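Local coordinates for squalene synthase HpnC (Alicyclobacillus acidocaldarius subsp. acidocaldarius, PDB 4HD1), which probably joins two prenyl diphosphates into squalene or a related isoprenoid, as squalene/phytoene synthases do, at residues Y131-D137 against C162-Q166; A220-D225 against G249-L253; D14-C18 against P87-A91; P42-V47 against A91-T95; D189-F193 against R211-E216. All blocks are in the same frame, centred on the assembly; numbering follows the deposited sequence.

Contact 1: Y131-D137 against C162-Q166; sequences YCRYSAD and CTALQ
Q166 reaches from helix 152-172 to the last turn of helix 125-135 and the residue after it, where its amide meets Y131, C132, S135 and A136. Its CG stands anti to the backbone N (chi1 -173°), and the extended chain beyond carries the amide across to S135. There OG of S135 lies 2.8 Å from both NE2 and OE1 of Q166; NE2 donates to it, close to the amide plane although the bond is bent (139°). The same nitrogen comes within 3.3 Å of CE2 of Y131, approaching the ring obliquely, and 3.4 Å from SG of C132. OE1 also rests 3.4 Å from CB of A136, a residue small enough to let the oxygen in close.

One turn back, T163 OG1 donates to D137 OD1 at 2.8 Å and meets its syn lone pair. A threonine suits the place because it is two-sided: OG1 serves the carboxylate while CG2 lies 4.0 Å from CB of C132. C162 closes the end of the contact, its CB 3.9 Å from CA of D137, where the chain passes from helix 125-135 towards helix 137-146.

H170 gives Q166 NE2 a further, weak partner. In this largely buried interface between segments crossing at 103°, two side-chain hydrogen bonds join the helices, with thiol and methyl groups packed around them.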
# COMPACT_ATOMS: atom_id res chain seq x y z
N TYR A 131 6.18 -4.56 8.94
CA TYR A 131 6.10 -4.78 7.50
C TYR A 131 5.22 -3.72 6.84
O TYR A 131 5.59 -3.14 5.81
CB TYR A 131 5.59 -6.19 7.18
CG TYR A 131 5.31 -6.44 5.71
CD1 TYR A 131 6.31 -6.27 4.75
CD2 TYR A 131 4.04 -6.85 5.28
CE1 TYR A 131 6.05 -6.49 3.40
CE2 TYR A 131 3.77 -7.08 3.94
CZ TYR A 131 4.78 -6.90 3.00
OH TYR A 131 4.52 -7.13 1.67
N CYS A 132 4.06 -3.45 7.45
CA CYS A 132 3.12 -2.43 6.97
C CYS A 132 3.74 -1.04 6.83
O CYS A 132 3.34 -0.28 5.95
CB CYS A 132 1.89 -2.37 7.87
SG CYS A 132 0.86 -3.85 7.74
N ARG A 133 4.72 -0.73 7.68
CA ARG A 133 5.45 0.54 7.60
C ARG A 133 6.22 0.70 6.28
O ARG A 133 6.66 1.81 5.94
CB ARG A 133 6.39 0.71 8.79
CG ARG A 133 5.67 1.03 10.10
CD ARG A 133 6.61 1.00 11.30
NE ARG A 133 7.67 1.99 11.19
CZ ARG A 133 8.93 1.73 10.83
NH1 ARG A 133 9.30 0.49 10.54
NH2 ARG A 133 9.82 2.71 10.76
N TYR A 134 6.38 -0.40 5.54
CA TYR A 134 7.11 -0.38 4.27
C TYR A 134 6.20 -0.64 3.09
O TYR A 134 6.39 -0.05 2.03
CB TYR A 134 8.28 -1.39 4.29
CG TYR A 134 9.32 -1.05 5.32
CD1 TYR A 134 10.43 -0.27 4.99
CD2 TYR A 134 9.19 -1.46 6.65
CE1 TYR A 134 11.38 0.08 5.94
CE2 TYR A 134 10.13 -1.12 7.61
CZ TYR A 134 11.22 -0.36 7.25
OH TYR A 134 12.15 -0.03 8.20
N SER A 135 5.21 -1.50 3.27
CA SER A 135 4.33 -1.91 2.18
C SER A 135 3.10 -1.02 2.03
O SER A 135 2.60 -0.87 0.92
CB SER A 135 3.89 -3.36 2.36
OG SER A 135 3.39 -3.57 3.67
N ALA A 136 2.61 -0.44 3.13
CA ALA A 136 1.32 0.25 3.10
C ALA A 136 1.44 1.73 3.39
O ALA A 136 1.02 2.56 2.57
CB ALA A 136 0.35 -0.40 4.07
N ASP A 137 2.02 2.07 4.54
CA ASP A 137 2.20 3.47 4.97
C ASP A 137 2.78 4.42 3.91
O ASP A 137 2.32 5.55 3.80
CB ASP A 137 3.07 3.56 6.23
CG ASP A 137 2.44 2.89 7.45
OD1 ASP A 137 1.32 2.31 7.33
OD2 ASP A 137 3.08 2.94 8.53
N CYS A 162 -3.68 3.38 6.40
CA CYS A 162 -2.97 2.52 5.45
C CYS A 162 -2.69 1.13 6.05
O CYS A 162 -2.95 0.11 5.41
CB CYS A 162 -1.72 3.22 4.92
SG CYS A 162 -2.07 4.49 3.68
N THR A 163 -2.21 1.09 7.30
CA THR A 163 -1.99 -0.18 8.01
C THR A 163 -3.29 -0.96 8.24
O THR A 163 -3.33 -2.19 8.02
CB THR A 163 -1.26 0.05 9.35
OG1 THR A 163 0.07 0.52 9.08
CG2 THR A 163 -1.19 -1.23 10.18
N ALA A 164 -4.34 -0.27 8.68
CA ALA A 164 -5.64 -0.91 8.88
C ALA A 164 -6.07 -1.60 7.59
O ALA A 164 -6.54 -2.74 7.62
CB ALA A 164 -6.69 0.11 9.31
N LEU A 165 -5.88 -0.92 6.47
CA LEU A 165 -6.31 -1.42 5.17
C LEU A 165 -5.55 -2.68 4.76
O LEU A 165 -6.15 -3.66 4.28
CB LEU A 165 -6.17 -0.31 4.13
CG LEU A 165 -7.03 -0.30 2.86
CD1 LEU A 165 -8.47 -0.71 3.10
CD2 LEU A 165 -6.97 1.09 2.26
N GLN A 166 -4.23 -2.67 4.95
CA GLN A 166 -3.43 -3.83 4.63
C GLN A 166 -3.79 -5.03 5.51
O GLN A 166 -3.87 -6.16 5.01
CB GLN A 166 -1.93 -3.54 4.71
CG GLN A 166 -1.12 -4.74 4.22
CD GLN A 166 0.32 -4.42 3.90
OE1 GLN A 166 0.61 -3.59 3.05
NE2 GLN A 166 1.24 -5.12 4.56

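Contact 2: A220-D225 against G249-L253; sequences AQALFD and GEAIL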
# COMPACT_ATOMS: atom_id res chain seq x y z
N ALA A 220 -7.52 -3.68 13.55
CA ALA A 220 -7.67 -2.92 12.31
C ALA A 220 -8.82 -1.91 12.42
O ALA A 220 -8.69 -0.77 11.95
CB ALA A 220 -7.88 -3.86 11.12
N GLN A 221 -9.91 -2.32 13.05
CA GLN A 221 -11.03 -1.41 13.30
C GLN A 221 -10.60 -0.22 14.17
O GLN A 221 -10.97 0.91 13.89
CB GLN A 221 -12.21 -2.17 13.93
CG GLN A 221 -13.50 -1.35 14.03
CD GLN A 221 -14.03 -0.91 12.67
OE1 GLN A 221 -14.43 -1.74 11.84
NE2 GLN A 221 -14.03 0.40 12.44
N ALA A 222 -9.79 -0.49 15.20
CA ALA A 222 -9.26 0.56 16.07
C ALA A 222 -8.35 1.50 15.28
O ALA A 222 -8.35 2.71 15.52
CB ALA A 222 -8.51 -0.05 17.25
N LEU A 223 -7.59 0.94 14.35
CA LEU A 223 -6.74 1.75 13.47
C LEU A 223 -7.55 2.63 12.50
O LEU A 223 -7.22 3.81 12.31
CB LEU A 223 -5.71 0.89 12.74
CG LEU A 223 -4.58 0.35 13.64
CD1 LEU A 223 -3.81 -0.76 12.94
CD2 LEU A 223 -3.66 1.46 14.14
N PHE A 224 -8.60 2.07 11.91
CA PHE A 224 -9.56 2.87 11.16
C PHE A 224 -10.13 4.03 11.99
O PHE A 224 -10.12 5.17 11.53
CB PHE A 224 -10.69 2.01 10.58
CG PHE A 224 -10.31 1.27 9.33
CD1 PHE A 224 -9.77 1.95 8.24
CD2 PHE A 224 -10.47 -0.11 9.24
CE1 PHE A 224 -9.40 1.27 7.09
CE2 PHE A 224 -10.10 -0.80 8.09
CZ PHE A 224 -9.57 -0.11 7.02
N ASP A 225 -10.60 3.72 13.20
CA ASP A 225 -11.16 4.73 14.12
C ASP A 225 -10.19 5.86 14.41
O ASP A 225 -10.57 7.02 14.42
CB ASP A 225 -11.59 4.09 15.44
CG ASP A 225 -12.74 3.11 15.28
OD1 ASP A 225 -13.30 3.01 14.17
OD2 ASP A 225 -13.07 2.43 16.28
N GLY A 249 -12.39 -0.57 3.55
CA GLY A 249 -11.70 -1.36 4.57
C GLY A 249 -12.63 -1.84 5.66
O GLY A 249 -12.54 -2.99 6.10
N GLU A 250 -13.53 -0.97 6.11
CA GLU A 250 -14.50 -1.32 7.14
C GLU A 250 -15.44 -2.40 6.65
O GLU A 250 -15.81 -3.31 7.40
CB GLU A 250 -15.29 -0.09 7.60
CG GLU A 250 -14.51 0.84 8.52
CD GLU A 250 -15.35 1.99 9.06
OE1 GLU A 250 -16.23 2.52 8.33
OE2 GLU A 250 -15.13 2.37 10.23
N ALA A 251 -15.83 -2.31 5.37
CA ALA A 251 -16.72 -3.30 4.77
C ALA A 251 -16.05 -4.66 4.65
O ALA A 251 -16.72 -5.69 4.71
CB ALA A 251 -17.22 -2.83 3.42
N ILE A 252 -14.73 -4.68 4.49
CA ILE A 252 -13.98 -5.94 4.46
C ILE A 252 -14.05 -6.61 5.83
O ILE A 252 -14.31 -7.81 5.93
CB ILE A 252 -12.52 -5.76 3.98
CG1 ILE A 252 -12.49 -5.44 2.48
CG2 ILE A 252 -11.69 -7.01 4.27
CD1 ILE A 252 -11.15 -4.99 1.94
N LEU A 253 -13.84 -5.82 6.88
CA LEU A 253 -13.94 -6.31 8.26
C LEU A 253 -15.34 -6.84 8.56
O LEU A 253 -15.49 -7.89 9.18
CB LEU A 253 -13.57 -5.21 9.26
CG LEU A 253 -12.16 -4.61 9.20
CD1 LEU A 253 -12.00 -3.56 10.30
CD2 LEU A 253 -11.07 -5.67 9.28
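A220, Q221 and F224 pack against G249, E250 and L253 in a nearly antiparallel helix pair, the segments running at 157° with their axes 10.5 Å apart. The pair joins helix 207-227 to helix 236-257 in the all-helical fold of the squalene/phytoene synthase family, and F224 also touches A164 of helix 152-172.

Leucine suits position 253 because its two methyls can serve different neighbours. CD2 lies 4.1 Å from the methyl of A220, while CD1 meets the rim of the F224 ring, near the ring plane and 3.9 Å from CD2 of F224. The same CD1 of L253 is approached by OE1 of Q221 at 3.4 Å, and this glutamine leads to the more polar flank of the contact. The bend at chi2 (61°) sets NE2 where it reaches both E250 across the contact and D225 one turn on. NE2 gives one N-H to E250 OE2 and the other to D225 OD1, each at 3.2 Å and each near the amide plane; E250 OE2 is met on its anti side and D225 OD1 on its syn side, both out of the carboxylate planes. An amide fits between two acidic side chains, since a single NH2 group can donate to both and probably eases their mutual repulsion. The opposite end of the amide is held too, OE1 accepting from R257.

Deeper in, the ring of F224 reaches across to the other backbone, and a glycine is what allows it: CZ of F224 stands 3.5 Å from CA of G249, on the side where any side chain at that residue would begin.

Contact 3: D14-C18 against P87-A91; sequences DFEVC and PAFRA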
# COMPACT_ATOMS: atom_id res chain seq x y z
N ASP A 14 5.67 11.37 -21.36
CA ASP A 14 6.14 10.59 -20.22
C ASP A 14 5.03 10.32 -19.20
O ASP A 14 4.97 9.22 -18.64
CB ASP A 14 7.30 11.30 -19.54
CG ASP A 14 8.46 11.57 -20.48
OD1 ASP A 14 8.54 10.90 -21.54
OD2 ASP A 14 9.29 12.44 -20.17
N PHE A 15 4.17 11.31 -18.98
CA PHE A 15 3.02 11.14 -18.10
C PHE A 15 1.96 10.24 -18.73
O PHE A 15 1.25 9.52 -18.02
CB PHE A 15 2.44 12.49 -17.67
CG PHE A 15 3.13 13.09 -16.47
CD1 PHE A 15 2.78 12.70 -15.18
CD2 PHE A 15 4.15 14.02 -16.63
CE1 PHE A 15 3.42 13.24 -14.08
CE2 PHE A 15 4.80 14.57 -15.52
CZ PHE A 15 4.42 14.18 -14.24
N GLU A 16 1.85 10.27 -20.06
CA GLU A 16 0.98 9.33 -20.76
C GLU A 16 1.41 7.88 -20.53
O GLU A 16 0.54 7.01 -20.37
CB GLU A 16 0.93 9.64 -22.26
CG GLU A 16 0.03 8.70 -23.06
CD GLU A 16 -1.43 8.75 -22.64
OE1 GLU A 16 -2.23 7.99 -23.24
OE2 GLU A 16 -1.81 9.53 -21.74
N VAL A 17 2.72 7.63 -20.52
CA VAL A 17 3.26 6.30 -20.21
C VAL A 17 2.82 5.90 -18.80
O VAL A 17 2.24 4.83 -18.61
CB VAL A 17 4.80 6.23 -20.35
CG1 VAL A 17 5.33 4.86 -19.95
CG2 VAL A 17 5.24 6.54 -21.78
N CYS A 18 3.07 6.77 -17.83
CA CYS A 18 2.67 6.52 -16.45
C CYS A 18 1.18 6.21 -16.34
O CYS A 18 0.79 5.30 -15.61
CB CYS A 18 3.03 7.69 -15.56
SG CYS A 18 4.81 7.88 -15.37
N PRO A 87 10.97 7.19 -19.38
CA PRO A 87 9.75 8.00 -19.38
C PRO A 87 9.08 8.07 -17.99
O PRO A 87 8.85 9.18 -17.48
CB PRO A 87 8.85 7.28 -20.39
CG PRO A 87 9.82 6.64 -21.34
CD PRO A 87 11.03 6.27 -20.53
N ALA A 88 8.81 6.91 -17.39
CA ALA A 88 8.19 6.85 -16.05
C ALA A 88 8.92 7.71 -15.01
O ALA A 88 8.28 8.46 -14.28
CB ALA A 88 8.08 5.42 -15.55
N PHE A 89 10.24 7.60 -14.96
CA PHE A 89 11.03 8.32 -13.97
C PHE A 89 11.24 9.80 -14.30
O PHE A 89 11.48 10.59 -13.39
CB PHE A 89 12.36 7.62 -13.72
CG PHE A 89 12.26 6.47 -12.75
CD1 PHE A 89 12.15 6.71 -11.38
CD2 PHE A 89 12.26 5.15 -13.20
CE1 PHE A 89 12.05 5.65 -10.48
CE2 PHE A 89 12.16 4.09 -12.31
CZ PHE A 89 12.06 4.34 -10.95
N ARG A 90 11.15 10.17 -15.57
CA ARG A 90 11.12 11.59 -15.94
C ARG A 90 9.82 12.22 -15.42
O ARG A 90 9.84 13.30 -14.84
CB ARG A 90 11.27 11.79 -17.45
CG ARG A 90 12.71 12.06 -17.90
CD ARG A 90 12.83 12.27 -19.40
NE ARG A 90 13.25 11.05 -20.08
CZ ARG A 90 12.52 10.38 -20.97
NH1 ARG A 90 11.33 10.81 -21.34
NH2 ARG A 90 13.00 9.26 -21.50
N ALA A 91 8.70 11.52 -15.60
CA ALA A 91 7.43 11.98 -15.04
C ALA A 91 7.52 12.07 -13.51
O ALA A 91 7.16 13.10 -12.93
CB ALA A 91 6.29 11.07 -15.48
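A91 is the bump at the centre of this contact, its methyl seated between the ring of F15 and the sulfur of C18. CB of A91 stands 3.6 Å above the centroid of the F15 ring and only 2° off its normal, a CH-pi contact squarely over one face. From another side SG of C18 closes to 3.5 Å of CB of A91, and the same sulfur lies 3.6 Å from CA of A88. Alanines at both positions keep the surface of helix 87-99 low enough for the segments to cross at 106° with their axes 7.8 Å apart. Further out, CG2 of V17 rests 3.9 Å from CB of P87, and CB of D14 seats 3.3 Å from the carbonyl O of P87.

A serine in place of F15 would probably leave the A91 methyl without its flat cover and open a gap towards P42 and F94, which the ring also touches.

At the partly exposed flank, R90 bends at chi3 and brings NH1 to the carboxylate of D14, 2.8 Å from OD1, in a salt bridge; the carboxylate and guanidinium planes are 61° apart, and the accompanying bond to OD2 is weak. Apolar groups thus fill the inner hollow, while the opposite charges attract where the crossing helices come nearer to solvent.

Contact 4: P42-V47 against A91-T95; sequences PHFYSV and ALQFT. With SO4 (sulfate ion), chain B.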
# COMPACT_ATOMS: atom_id res chain seq x y z
N PRO A 42 -2.03 13.64 -12.64
CA PRO A 42 -0.75 13.20 -13.21
C PRO A 42 0.24 12.69 -12.17
O PRO A 42 1.02 11.76 -12.45
CB PRO A 42 -0.20 14.48 -13.86
CG PRO A 42 -1.42 15.25 -14.22
CD PRO A 42 -2.36 15.01 -13.07
N HIS A 43 0.20 13.27 -10.97
CA HIS A 43 1.07 12.85 -9.89
C HIS A 43 0.66 11.51 -9.33
O HIS A 43 1.50 10.73 -8.88
CB HIS A 43 1.16 13.93 -8.83
CG HIS A 43 1.52 15.29 -9.40
ND1 HIS A 43 2.68 15.52 -10.04
CD2 HIS A 43 0.80 16.49 -9.44
CE1 HIS A 43 2.72 16.80 -10.46
NE2 HIS A 43 1.57 17.39 -10.09
N PHE A 44 -0.65 11.22 -9.37
CA PHE A 44 -1.12 9.89 -9.01
C PHE A 44 -0.57 8.85 -10.01
O PHE A 44 -0.08 7.79 -9.60
CB PHE A 44 -2.65 9.84 -8.87
CG PHE A 44 -3.13 10.17 -7.47
CD1 PHE A 44 -3.02 11.46 -6.96
CD2 PHE A 44 -3.66 9.18 -6.65
CE1 PHE A 44 -3.45 11.76 -5.67
CE2 PHE A 44 -4.09 9.46 -5.36
CZ PHE A 44 -3.98 10.75 -4.87
N TYR A 45 -0.62 9.17 -11.31
CA TYR A 45 -0.15 8.26 -12.34
C TYR A 45 1.34 7.96 -12.21
O TYR A 45 1.75 6.80 -12.35
CB TYR A 45 -0.48 8.76 -13.75
CG TYR A 45 -1.96 8.86 -14.04
CD1 TYR A 45 -2.82 7.78 -13.79
CD2 TYR A 45 -2.51 10.02 -14.58
CE1 TYR A 45 -4.17 7.86 -14.06
CE2 TYR A 45 -3.87 10.11 -14.86
CZ TYR A 45 -4.70 9.03 -14.59
OH TYR A 45 -6.05 9.12 -14.85
N SER A 46 2.15 8.98 -11.93
CA SER A 46 3.60 8.76 -11.81
C SER A 46 3.98 7.99 -10.54
O SER A 46 4.89 7.16 -10.56
CB SER A 46 4.38 10.07 -11.91
OG SER A 46 4.03 10.95 -10.86
N VAL A 47 3.28 8.26 -9.43
CA VAL A 47 3.54 7.55 -8.18
C VAL A 47 3.10 6.09 -8.30
O VAL A 47 3.83 5.18 -7.89
CB VAL A 47 2.88 8.23 -6.98
CG1 VAL A 47 2.92 7.34 -5.75
CG2 VAL A 47 3.57 9.56 -6.70
N ALA A 91 8.70 11.52 -15.60
CA ALA A 91 7.43 11.98 -15.04
C ALA A 91 7.52 12.07 -13.51
O ALA A 91 7.16 13.10 -12.93
CB ALA A 91 6.29 11.07 -15.48
N LEU A 92 8.04 11.02 -12.87
CA LEU A 92 8.22 11.03 -11.42
C LEU A 92 9.10 12.19 -10.94
O LEU A 92 8.78 12.85 -9.95
CB LEU A 92 8.77 9.69 -10.90
CG LEU A 92 8.63 9.47 -9.39
CD1 LEU A 92 7.16 9.31 -9.00
CD2 LEU A 92 9.44 8.26 -8.94
N GLN A 93 10.19 12.43 -11.67
CA GLN A 93 11.11 13.56 -11.43
C GLN A 93 10.41 14.92 -11.36
O GLN A 93 10.70 15.73 -10.48
CB GLN A 93 12.13 13.58 -12.56
CG GLN A 93 13.37 14.41 -12.31
CD GLN A 93 14.44 14.10 -13.35
OE1 GLN A 93 15.40 13.40 -13.07
NE2 GLN A 93 14.25 14.60 -14.57
N PHE A 94 9.49 15.16 -12.30
CA PHE A 94 8.68 16.36 -12.28
C PHE A 94 7.77 16.37 -11.05
O PHE A 94 7.72 17.37 -10.33
CB PHE A 94 7.86 16.49 -13.56
CG PHE A 94 7.04 17.74 -13.62
CD1 PHE A 94 7.64 18.99 -13.79
CD2 PHE A 94 5.65 17.68 -13.49
CE1 PHE A 94 6.89 20.15 -13.84
CE2 PHE A 94 4.89 18.84 -13.55
CZ PHE A 94 5.50 20.08 -13.72
N THR A 95 7.07 15.26 -10.83
CA THR A 95 6.21 15.08 -9.66
C THR A 95 6.96 15.30 -8.34
O THR A 95 6.50 16.07 -7.50
CB THR A 95 5.51 13.71 -9.69
OG1 THR A 95 4.57 13.67 -10.77
CG2 THR A 95 4.78 13.44 -8.38
S SO4 B . -7.25 11.60 -16.92
O1 SO4 B . -7.69 13.01 -17.10
O2 SO4 B . -5.94 11.37 -17.60
O3 SO4 B . -7.05 11.26 -15.49
O4 SO4 B . -8.36 10.76 -17.50
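S46 turns OG between its backbone N and its carbonyl carbon (chi1 62°), while T95 on the facing helix sets OG1 anti to its own carbonyl carbon, and these rotations bring the two hydroxyls to 2.8 Å, S46 OG to T95 OG1, in a hydrogen bond. H43 presents a ring edge to the same oxygen: ND1 of H43 lies 2.7 Å from OG1 of T95, in the ring plane and nearly straight (168°). Either partner could donate in each bond. One threonine oxygen therefore ties together two residues a turn apart on helix 41-56, and a hydroxyl suits this buried spot because it can both give and accept.

The contact belongs to the helical core of the squalene/phytoene synthase fold, joining helix 41-56 to helix 87-99 through segments that cross at 126°; I146 and L142 of helix 137-146 touch H43 and V47 respectively. Around the polar centre apolar groups fill in. CD1 of L92 lies 3.5 Å from the carbonyl O of S46 and also approaches CG2 of V47 at 4.3 Å. The small side chain of S46 leaves room for the methyl of A91, 4.2 Å from its CB, and near the plane of the imidazole CE2 of F94 meets CE1 of H43 at 4.3 Å.

Y45 points elsewhere, its hydroxyl next to a sulfate probably picked up from the crystallisation liquor. The 2.4 Å from Y45 OH to sulfate O3 is too short to be trusted in detail, but R19 NE and the backbone N of A3 also bind the ion.

Contact 5: D189-F193 against R211-E216; sequences DLEQF and RCIALE
C212 fits closely against the backbone of D189 and L190, and this is the tight, buried half of the contact. With SG anti to its backbone N (chi1 176°), the cysteine places its sulfur 3.5 Å from the carbonyl O of D189 and 3.8 Å from CD2 of L190. A slim, weakly polar side chain suits a place where the two backbones draw near; the CA atoms of L190 and C212 are 5.6 Å apart. Beside it two acids meet, OD2 of D189 lying 2.7 Å from OE2 of E216 with the carboxylate planes 29° apart. At this distance one of the two probably carries a proton, and R219, which forms salt bridges through D189 OD2 and E216 OE1, would also offset the remaining negative charge.

The other half is the more exposed side, where Q192 and R211 face solvent. Here F193, near the end of helix 187-191, lays one face of its ring on the aliphatic root of R211, whose CB is 3.8 Å from the ring centroid in a CH-pi contact. The extended arginine chain then leads its guanidinium away. Q192 CD covers the opposite face, and CD2 of L215 sits at the ring edge, 4.1 Å from CE2 of F193. With an alanine at F193, CB of R211 and that leucine methyl are likely to lose the apolar surface they rest on.

Among the neighbouring helices, L190 continues the packing onto L197 and I200 of helix 197-201, while W125 of helix 125-135 lies against both D189 and E216.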
# COMPACT_ATOMS: atom_id res chain seq x y z
N ASP A 189 -0.23 -14.49 18.14
CA ASP A 189 -1.67 -14.25 18.24
C ASP A 189 -2.48 -15.52 18.01
O ASP A 189 -3.59 -15.65 18.52
CB ASP A 189 -2.11 -13.15 17.26
CG ASP A 189 -1.44 -11.82 17.52
OD1 ASP A 189 -0.78 -11.66 18.57
OD2 ASP A 189 -1.56 -10.91 16.67
N LEU A 190 -1.92 -16.46 17.24
CA LEU A 190 -2.54 -17.77 17.07
C LEU A 190 -2.35 -18.62 18.32
O LEU A 190 -3.29 -19.27 18.77
CB LEU A 190 -1.97 -18.50 15.85
CG LEU A 190 -2.58 -18.08 14.50
CD1 LEU A 190 -1.69 -18.55 13.35
CD2 LEU A 190 -4.00 -18.61 14.35
N GLU A 191 -1.14 -18.59 18.87
CA GLU A 191 -0.81 -19.35 20.07
C GLU A 191 -1.51 -18.82 21.32
O GLU A 191 -1.81 -19.59 22.23
CB GLU A 191 0.70 -19.38 20.29
CG GLU A 191 1.44 -20.26 19.30
CD GLU A 191 2.94 -20.04 19.31
OE1 GLU A 191 3.39 -18.93 19.67
OE2 GLU A 191 3.68 -20.99 18.95
N GLN A 192 -1.79 -17.52 21.34
CA GLN A 192 -2.52 -16.90 22.44
C GLN A 192 -3.88 -17.56 22.64
O GLN A 192 -4.38 -17.64 23.76
CB GLN A 192 -2.71 -15.40 22.20
CG GLN A 192 -3.23 -14.64 23.41
CD GLN A 192 -4.16 -13.51 23.03
OE1 GLN A 192 -3.84 -12.68 22.17
NE2 GLN A 192 -5.32 -13.46 23.67
N PHE A 193 -4.48 -18.04 21.54
CA PHE A 193 -5.76 -18.75 21.60
C PHE A 193 -5.62 -20.26 21.38
O PHE A 193 -6.58 -20.92 20.98
CB PHE A 193 -6.75 -18.14 20.61
CG PHE A 193 -7.06 -16.70 20.88
CD1 PHE A 193 -7.94 -16.34 21.91
CD2 PHE A 193 -6.48 -15.69 20.12
CE1 PHE A 193 -8.23 -15.01 22.16
CE2 PHE A 193 -6.77 -14.36 20.37
CZ PHE A 193 -7.65 -14.02 21.39
N ARG A 211 -10.92 -16.85 16.85
CA ARG A 211 -10.63 -15.83 17.87
C ARG A 211 -9.41 -14.99 17.51
O ARG A 211 -9.36 -13.80 17.83
CB ARG A 211 -10.44 -16.47 19.24
CG ARG A 211 -11.74 -16.82 19.94
CD ARG A 211 -11.50 -17.33 21.35
NE ARG A 211 -12.76 -17.61 22.04
CZ ARG A 211 -13.40 -18.78 21.99
NH1 ARG A 211 -12.91 -19.80 21.30
NH2 ARG A 211 -14.55 -18.92 22.65
N CYS A 212 -8.43 -15.60 16.85
CA CYS A 212 -7.25 -14.88 16.39
C CYS A 212 -7.57 -13.89 15.27
O CYS A 212 -7.10 -12.74 15.29
CB CYS A 212 -6.16 -15.84 15.94
SG CYS A 212 -4.72 -14.99 15.26
N ILE A 213 -8.35 -14.34 14.29
CA ILE A 213 -8.84 -13.48 13.21
C ILE A 213 -9.62 -12.31 13.81
O ILE A 213 -9.40 -11.16 13.43
CB ILE A 213 -9.74 -14.26 12.21
CG1 ILE A 213 -9.04 -15.54 11.69
CG2 ILE A 213 -10.19 -13.37 11.07
CD1 ILE A 213 -7.89 -15.33 10.72
N ALA A 214 -10.49 -12.60 14.77
CA ALA A 214 -11.27 -11.58 15.48
C ALA A 214 -10.38 -10.53 16.15
O ALA A 214 -10.66 -9.35 16.06
CB ALA A 214 -12.21 -12.21 16.50
N LEU A 215 -9.29 -10.98 16.78
CA LEU A 215 -8.34 -10.06 17.40
C LEU A 215 -7.72 -9.10 16.37
O LEU A 215 -7.56 -7.91 16.65
CB LEU A 215 -7.23 -10.82 18.13
CG LEU A 215 -6.19 -9.96 18.85
CD1 LEU A 215 -6.82 -9.19 20.01
CD2 LEU A 215 -5.01 -10.79 19.33
N GLU A 216 -7.38 -9.62 15.20
CA GLU A 216 -6.80 -8.80 14.12
C GLU A 216 -7.82 -7.80 13.58
O GLU A 216 -7.50 -6.63 13.38
CB GLU A 216 -6.25 -9.67 12.98
CG GLU A 216 -5.34 -10.82 13.39
CD GLU A 216 -4.21 -10.43 14.34
OE1 GLU A 216 -3.98 -9.23 14.58
OE2 GLU A 216 -3.55 -11.35 14.85

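Along the chain contacts 3 and 4 come first and end on the same part of helix 87-99, sharing A91; their centres are 7 Å apart, and F15 of one touches P42, F94 and T95 of the other. Contact 1 follows, nearest the middle of the chain, and then contacts 5 and 2, which both use helix 207-227, with centres 16 Å apart. Contacts 1 and 2 meet where A164 and L165 pack on F224 and G249. Contacts 3 and 5, with centres about 44 Å apart, lie on opposite sides of the chain's centre. The five thus join helices from both ends of one single-chain, all-helical enzyme.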